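Local atomic coordinates of transcriptional regulator (Bacillus halodurans, PDB entry 1Z4E), a protein that has the GNAT acetyltransferase fold and probably transfers acyl groups, although it is named a transcriptional regulator. Residues A[20-25]-A[30-35]. Residues are numbered along the deposited sequence; the frame is centred on the assembly and turned at random.
Sequences HMLADD and KRERYE
H20 and Y34 form a T-shaped aromatic pair. The imidazole turns an edge to one face of the phenol ring, with centroids 4.4 Å apart and planes at 66°. H20 ND1 leads. It lies above the face, displaced toward the rim, 3.2 Å from Y34 CE2. The CB of H20 lies over the same ring in a CH-pi contact, 4.0 Å from the centroid of the Y34 ring. CB and the imidazole of H20 both meet the phenol. With CG anti to the backbone N (chi1 174°), the Y34 ring lies beside H20.

One turn further along, A23 CB packs tightly on Y34 CB at 3.4 Å. A23 also touches E32, with A23 CA 3.7 Å from E32 CB. The CG of E32 rests near the backbone carbonyl of L22 and 3.8 Å from L22 CB. No hydrogen bond links the two segments, so this is ring and aliphatic packing.

The contact joins the C-terminal end of helix 15-24 to the loop that doubles back along it toward helix 40-51. In the GNAT fold this is the region of the first two helices, which follow the first strand. M21 and L22 also touch strand 65-76 of the central sheet, both at M69.

Polar ends are held from outside. Y34 OH hydrogen-bonds to OE2 of E16, one helical turn before H20, which ties down the far end of the ring. The E32 chain bends at chi2 (-59°) and brings its carboxylate to Y42 OH and to the backbone N atoms of Y80 and Q81 of the second subunit. T79 of the second subunit packs on both L22 and E32.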
ATOM      1  N   HIS A  20      -2.134 -14.071 -17.950  1.00 17.33           N
ATOM      2  CA  HIS A  20      -1.547 -15.405 -18.036  1.00 17.22           C
ATOM      3  C   HIS A  20      -0.387 -15.538 -17.029  1.00 16.52           C
ATOM      4  O   HIS A  20      -0.273 -16.553 -16.336  1.00 15.15           O
ATOM      5  CB  HIS A  20      -1.045 -15.679 -19.456  1.00 26.65           C
ATOM      6  CG  HIS A  20      -0.630 -17.100 -19.682  1.00 31.78           C
ATOM      7  ND1 HIS A  20      -1.518 -18.153 -19.617  1.00 43.32           N
ATOM      8  CD2 HIS A  20       0.580 -17.646 -19.949  1.00 44.10           C
ATOM      9  CE1 HIS A  20      -0.873 -19.286 -19.832  1.00 44.81           C
ATOM     10  NE2 HIS A  20       0.402 -19.007 -20.036  1.00 44.84           N
ATOM     11  N   MET A  21       0.456 -14.508 -16.941  1.00 16.52           N
ATOM     12  CA  MET A  21       1.595 -14.516 -16.019  1.00 15.86           C
ATOM     13  C   MET A  21       1.088 -14.604 -14.579  1.00 16.48           C
ATOM     14  O   MET A  21       1.626 -15.357 -13.762  1.00 15.82           O
ATOM     15  CB  MET A  21       2.454 -13.252 -16.219  1.00  8.04           C
ATOM     16  CG  MET A  21       3.844 -13.293 -15.540  1.00 14.52           C
ATOM     17  SD  MET A  21       4.975 -11.929 -16.019  1.00 11.16           S
ATOM     18  CE  MET A  21       5.207 -12.264 -17.742  1.00 10.61           C
ATOM     19  N   LEU A  22       0.043 -13.846 -14.264  1.00 16.19           N
ATOM     20  CA  LEU A  22      -0.526 -13.872 -12.918  1.00 17.49           C
ATOM     21  C   LEU A  22      -1.049 -15.264 -12.557  1.00 20.49           C
ATOM     22  O   LEU A  22      -0.781 -15.776 -11.466  1.00 19.10           O
ATOM     23  CB  LEU A  22      -1.667 -12.859 -12.794  1.00 18.41           C
ATOM     24  CG  LEU A  22      -1.297 -11.373 -12.845  1.00 16.77           C
ATOM     25  CD1 LEU A  22      -2.570 -10.523 -12.799  1.00 17.48           C
ATOM     26  CD2 LEU A  22      -0.379 -11.035 -11.675  1.00 21.81           C
ATOM     27  N   ALA A  23      -1.782 -15.875 -13.482  1.00 19.15           N
ATOM     28  CA  ALA A  23      -2.365 -17.196 -13.259  1.00 20.26           C
ATOM     29  C   ALA A  23      -1.321 -18.304 -13.208  1.00 21.85           C
ATOM     30  O   ALA A  23      -1.552 -19.352 -12.606  1.00 22.53           O
ATOM     31  CB  ALA A  23      -3.386 -17.504 -14.347  1.00 22.58           C
ATOM     32  N   ASP A  24      -0.178 -18.069 -13.844  1.00 18.48           N
ATOM     33  CA  ASP A  24       0.900 -19.050 -13.879  1.00 21.91           C
ATOM     34  C   ASP A  24       1.763 -19.029 -12.617  1.00 22.55           C
ATOM     35  O   ASP A  24       2.552 -19.948 -12.382  1.00 24.50           O
ATOM     36  CB  ASP A  24       1.789 -18.806 -15.095  1.00 35.51           C
ATOM     37  CG  ASP A  24       1.976 -20.053 -15.935  1.00 43.15           C
ATOM     38  OD1 ASP A  24       0.975 -20.529 -16.522  1.00 51.94           O
ATOM     39  OD2 ASP A  24       3.118 -20.557 -16.001  1.00 49.97           O
ATOM     40  N   ASP A  25       1.617 -17.980 -11.813  1.00 24.88           N
ATOM     41  CA  ASP A  25       2.385 -17.854 -10.579  1.00 26.16           C
ATOM     42  C   ASP A  25       2.062 -18.984  -9.600  1.00 28.34           C
ATOM     43  O   ASP A  25       0.907 -19.400  -9.467  1.00 24.47           O
ATOM     44  CB  ASP A  25       2.093 -16.509  -9.910  1.00 27.94           C
ATOM     45  CG  ASP A  25       2.877 -16.317  -8.631  1.00 23.79           C
ATOM     46  OD1 ASP A  25       4.108 -16.126  -8.716  1.00 24.16           O
ATOM     47  OD2 ASP A  25       2.266 -16.374  -7.543  1.00 24.05           O
ATOM     48  N   LYS A  30      -3.705 -20.085  -7.587  1.00 37.31           N
ATOM     49  CA  LYS A  30      -4.828 -20.385  -6.706  1.00 39.98           C
ATOM     50  C   LYS A  30      -5.831 -19.240  -6.580  1.00 39.94           C
ATOM     51  O   LYS A  30      -6.947 -19.441  -6.103  1.00 39.39           O
ATOM     52  CB  LYS A  30      -4.308 -20.735  -5.306  1.00 48.80           C
ATOM     53  CG  LYS A  30      -3.365 -21.933  -5.244  1.00 54.32           C
ATOM     54  CD  LYS A  30      -4.089 -23.237  -5.563  1.00 55.22           C
ATOM     55  CE  LYS A  30      -3.168 -24.444  -5.412  1.00 61.17           C
ATOM     56  NZ  LYS A  30      -2.012 -24.407  -6.355  1.00 64.78           N
ATOM     57  N   ARG A  31      -5.443 -18.046  -7.012  1.00 31.43           N
ATOM     58  CA  ARG A  31      -6.313 -16.882  -6.883  1.00 28.60           C
ATOM     59  C   ARG A  31      -6.783 -16.258  -8.194  1.00 24.70           C
ATOM     60  O   ARG A  31      -7.792 -15.554  -8.224  1.00 21.79           O
ATOM     61  CB  ARG A  31      -5.598 -15.812  -6.057  1.00 53.95           C
ATOM     62  CG  ARG A  31      -5.214 -16.241  -4.645  1.00 57.93           C
ATOM     63  CD  ARG A  31      -6.438 -16.367  -3.741  1.00 63.94           C
ATOM     64  NE  ARG A  31      -6.066 -16.452  -2.327  1.00 63.51           N
ATOM     65  CZ  ARG A  31      -6.927 -16.353  -1.317  1.00 63.30           C
ATOM     66  NH1 ARG A  31      -8.219 -16.165  -1.558  1.00 62.05           N
ATOM     67  NH2 ARG A  31      -6.494 -16.434  -0.064  1.00 58.64           N
ATOM     68  N   GLU A  32      -6.055 -16.506  -9.274  1.00 22.43           N
ATOM     69  CA  GLU A  32      -6.406 -15.920 -10.561  1.00 23.21           C
ATOM     70  C   GLU A  32      -7.285 -16.812 -11.430  1.00 25.00           C
ATOM     71  O   GLU A  32      -7.528 -17.976 -11.113  1.00 23.63           O
ATOM     72  CB  GLU A  32      -5.130 -15.559 -11.327  1.00 21.32           C
ATOM     73  CG  GLU A  32      -4.156 -14.688 -10.547  1.00 22.10           C
ATOM     74  CD  GLU A  32      -4.761 -13.362 -10.103  1.00 18.54           C
ATOM     75  OE1 GLU A  32      -5.767 -12.916 -10.696  1.00 19.61           O
ATOM     76  OE2 GLU A  32      -4.221 -12.756  -9.164  1.00 20.36           O
ATOM     77  N   ARG A  33      -7.767 -16.251 -12.532  1.00 24.18           N
ATOM     78  CA  ARG A  33      -8.609 -16.998 -13.454  1.00 24.86           C
ATOM     79  C   ARG A  33      -8.233 -16.635 -14.881  1.00 23.48           C
ATOM     80  O   ARG A  33      -8.745 -15.669 -15.445  1.00 24.25           O
ATOM     81  CB  ARG A  33     -10.084 -16.675 -13.213  1.00 37.48           C
ATOM     82  CG  ARG A  33     -11.050 -17.493 -14.064  1.00 41.08           C
ATOM     83  CD  ARG A  33     -12.474 -16.962 -13.949  1.00 44.31           C
ATOM     84  NE  ARG A  33     -12.886 -16.802 -12.557  1.00 50.99           N
ATOM     85  CZ  ARG A  33     -12.962 -17.795 -11.675  1.00 58.46           C
ATOM     86  NH1 ARG A  33     -12.656 -19.034 -12.039  1.00 58.90           N
ATOM     87  NH2 ARG A  33     -13.338 -17.550 -10.425  1.00 56.28           N
ATOM     88  N   TYR A  34      -7.321 -17.401 -15.462  1.00 20.52           N
ATOM     89  CA  TYR A  34      -6.918 -17.148 -16.832  1.00 21.37           C
ATOM     90  C   TYR A  34      -7.788 -17.964 -17.776  1.00 21.71           C
ATOM     91  O   TYR A  34      -7.950 -19.172 -17.597  1.00 22.19           O
ATOM     92  CB  TYR A  34      -5.462 -17.536 -17.067  1.00 21.77           C
ATOM     93  CG  TYR A  34      -5.059 -17.414 -18.523  1.00 22.12           C
ATOM     94  CD1 TYR A  34      -4.863 -16.163 -19.112  1.00 25.80           C
ATOM     95  CD2 TYR A  34      -4.901 -18.549 -19.320  1.00 30.67           C
ATOM     96  CE1 TYR A  34      -4.515 -16.046 -20.462  1.00 28.72           C
ATOM     97  CE2 TYR A  34      -4.558 -18.443 -20.668  1.00 31.18           C
ATOM     98  CZ  TYR A  34      -4.364 -17.190 -21.231  1.00 32.83           C
ATOM     99  OH  TYR A  34      -4.014 -17.084 -22.558  1.00 34.59           O
ATOM    100  N   GLU A  35      -8.355 -17.294 -18.769  1.00 18.92           N
ATOM    101  CA  GLU A  35      -9.163 -17.960 -19.773  1.00 18.92           C
ATOM    102  C   GLU A  35      -9.389 -17.000 -20.937  1.00 18.92           C
ATOM    103  O   GLU A  35      -9.107 -15.802 -20.827  1.00 18.92           O
ATOM    104  CB  GLU A  35     -10.491 -18.439 -19.172  1.00 38.02           C
ATOM    105  CG  GLU A  35     -11.429 -17.357 -18.681  1.00 38.02           C
ATOM    106  CD  GLU A  35     -12.515 -17.914 -17.771  1.00 38.02           C
ATOM    107  OE1 GLU A  35     -13.565 -17.257 -17.617  1.00 38.02           O
ATOM    108  OE2 GLU A  35     -12.311 -19.007 -17.196  1.00 38.02           O
TER